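Local coordinates for beta sliding clamp (Bartonella birtlesii LL-WM9, PDB 6PTR), which probably forms a ring-shaped head-to-tail homodimer around DNA that tethers DNA polymerases and other proteins and keeps replication processive, at residues Leu38-Ile43 with Ala74-Ala79. Numbering follows the deposited sequence.
Sequences LSNVLI and AITVPA
Val41 and Ile43 each exchange a pair of backbone hydrogen bonds, with Val77 and Ile75 respectively, and strands 40-43 and 74-78 run antiparallel, their N-to-C axes at 153°. The tightest of the four joins Val41 N to Val77 O at 2.7 Å. A fifth backbone bond, from Ala79 N to Ser39 O (2.9 Å), continues the pairing past Pro78, where the second chain turns into helix 79-88. Across from Pro78, between the Val41-Val77 pair and that last bond, Asn40 lays its amide over the neighbouring strand. Its CG stands anti to the carbonyl carbon (chi1 -76°), beside the backbone N. ND2 bonds Thr76 OG1 at 3.0 Å, almost straight and in the amide plane, while OD1 rests 3.1 Å from Pro78 CA. On the Leu42 side, CD1 of that residue touches Thr76 CG2 at 3.6 Å. The other face is aliphatic: Ile43 CD1 crosses to Val77 CG2 at 3.8 Å, and Val41 CB packs 4.0 Å from Ala79 CB, with Leu22 and Val25 of helix 15-26 beside Val41. The pair forms one edge of an antiparallel sheet that continues from the clamp's N-terminal domain into the central one. Pro78 has no N-H for Asn40 OD1, so between the two strands the amide is held through ND2; the Thr76 hydroxyl also bonds Leu121 O, adding to the backbone bonding there.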
loop_
_atom_site.group_PDB
_atom_site.type_symbol
_atom_site.label_atom_id
_atom_site.label_comp_id
_atom_site.label_asym_id
_atom_site.label_seq_id
_atom_site.Cartn_x
_atom_site.Cartn_y
_atom_site.Cartn_z
ATOM N N LEU C 38 0.815 26.693 -7.117
ATOM C CA LEU C 38 1.766 25.597 -7.298
ATOM C C LEU C 38 1.122 24.224 -7.189
ATOM O O LEU C 38 1.787 23.224 -7.489
ATOM C CB LEU C 38 2.915 25.707 -6.287
ATOM C CG LEU C 38 3.812 26.925 -6.479
ATOM C CD1 LEU C 38 4.856 26.973 -5.378
ATOM C CD2 LEU C 38 4.462 26.935 -7.882
ATOM N N SER C 39 -0.135 24.145 -6.768
ATOM C CA SER C 39 -0.875 22.893 -6.800
ATOM C C SER C 39 -1.528 22.633 -8.152
ATOM O O SER C 39 -2.126 21.574 -8.345
ATOM C CB SER C 39 -1.927 22.877 -5.689
ATOM O OG SER C 39 -1.285 22.843 -4.429
ATOM N N ASN C 40 -1.386 23.543 -9.095
ATOM C CA ASN C 40 -2.099 23.454 -10.358
ATOM C C ASN C 40 -1.184 23.017 -11.490
ATOM O O ASN C 40 0.033 23.222 -11.449
ATOM C CB ASN C 40 -2.735 24.801 -10.694
ATOM C CG ASN C 40 -3.974 25.065 -9.863
ATOM O OD1 ASN C 40 -4.202 24.414 -8.832
ATOM N ND2 ASN C 40 -4.786 26.012 -10.302
ATOM N N VAL C 41 -1.787 22.396 -12.515
ATOM C CA VAL C 41 -1.106 22.159 -13.784
ATOM C C VAL C 41 -1.568 23.223 -14.768
ATOM O O VAL C 41 -2.760 23.557 -14.835
ATOM C CB VAL C 41 -1.378 20.744 -14.331
ATOM C CG1 VAL C 41 -2.870 20.478 -14.427
ATOM C CG2 VAL C 41 -0.745 20.588 -15.728
ATOM N N LEU C 42 -0.617 23.795 -15.500
ATOM C CA LEU C 42 -0.939 24.735 -16.566
ATOM C C LEU C 42 -1.277 23.956 -17.823
ATOM O O LEU C 42 -0.528 23.065 -18.225
ATOM C CB LEU C 42 0.236 25.673 -16.844
ATOM C CG LEU C 42 0.122 26.530 -18.123
ATOM C CD1 LEU C 42 -1.067 27.503 -18.025
ATOM C CD2 LEU C 42 1.405 27.267 -18.367
ATOM N N ILE C 43 -2.408 24.294 -18.440
ATOM C CA ILE C 43 -2.823 23.715 -19.715
ATOM C C ILE C 43 -2.768 24.836 -20.723
ATOM O O ILE C 43 -3.439 25.854 -20.536
ATOM C CB ILE C 43 -4.247 23.137 -19.655
ATOM C CG1 ILE C 43 -4.385 22.126 -18.523
ATOM C CG2 ILE C 43 -4.614 22.488 -21.021
ATOM C CD1 ILE C 43 -5.788 21.558 -18.422
ATOM N N ALA C 74 -5.470 29.175 -22.482
ATOM C CA ALA C 74 -4.771 28.480 -21.417
ATOM C C ALA C 74 -5.499 28.693 -20.100
ATOM O O ALA C 74 -6.297 29.622 -19.938
ATOM C CB ALA C 74 -3.320 28.959 -21.296
ATOM N N ILE C 75 -5.186 27.817 -19.144
ATOM C CA ILE C 75 -5.806 27.863 -17.825
ATOM C C ILE C 75 -4.983 26.948 -16.934
ATOM O O ILE C 75 -4.294 26.051 -17.425
ATOM C CB ILE C 75 -7.288 27.405 -17.919
ATOM C CG1 ILE C 75 -8.046 27.713 -16.629
ATOM C CG2 ILE C 75 -7.383 25.917 -18.217
ATOM C CD1 ILE C 75 -8.297 29.172 -16.426
ATOM N N THR C 76 -5.032 27.175 -15.618
ATOM C CA THR C 76 -4.384 26.241 -14.703
ATOM C C THR C 76 -5.451 25.622 -13.810
ATOM O O THR C 76 -6.453 26.266 -13.480
ATOM C CB THR C 76 -3.266 26.898 -13.847
ATOM O OG1 THR C 76 -3.849 27.578 -12.727
ATOM C CG2 THR C 76 -2.450 27.879 -14.672
ATOM N N VAL C 77 -5.253 24.347 -13.473
ATOM C CA VAL C 77 -6.271 23.476 -12.884
ATOM C C VAL C 77 -5.596 22.699 -11.762
ATOM O O VAL C 77 -4.457 22.253 -11.955
ATOM C CB VAL C 77 -6.839 22.494 -13.934
ATOM C CG1 VAL C 77 -8.086 21.818 -13.439
ATOM C CG2 VAL C 77 -7.083 23.193 -15.288
ATOM N N PRO C 78 -6.228 22.502 -10.594
ATOM C CA PRO C 78 -5.590 21.679 -9.547
ATOM C C PRO C 78 -5.205 20.299 -10.065
ATOM O O PRO C 78 -6.038 19.579 -10.620
ATOM C CB PRO C 78 -6.660 21.614 -8.455
ATOM C CG PRO C 78 -7.421 22.933 -8.636
ATOM C CD PRO C 78 -7.512 23.066 -10.128
ATOM N N ALA C 79 -3.923 19.939 -9.913
ATOM C CA ALA C 79 -3.379 18.854 -10.725
ATOM C C ALA C 79 -3.802 17.481 -10.212
ATOM O O ALA C 79 -4.124 16.601 -11.018
ATOM C CB ALA C 79 -1.853 18.954 -10.798
#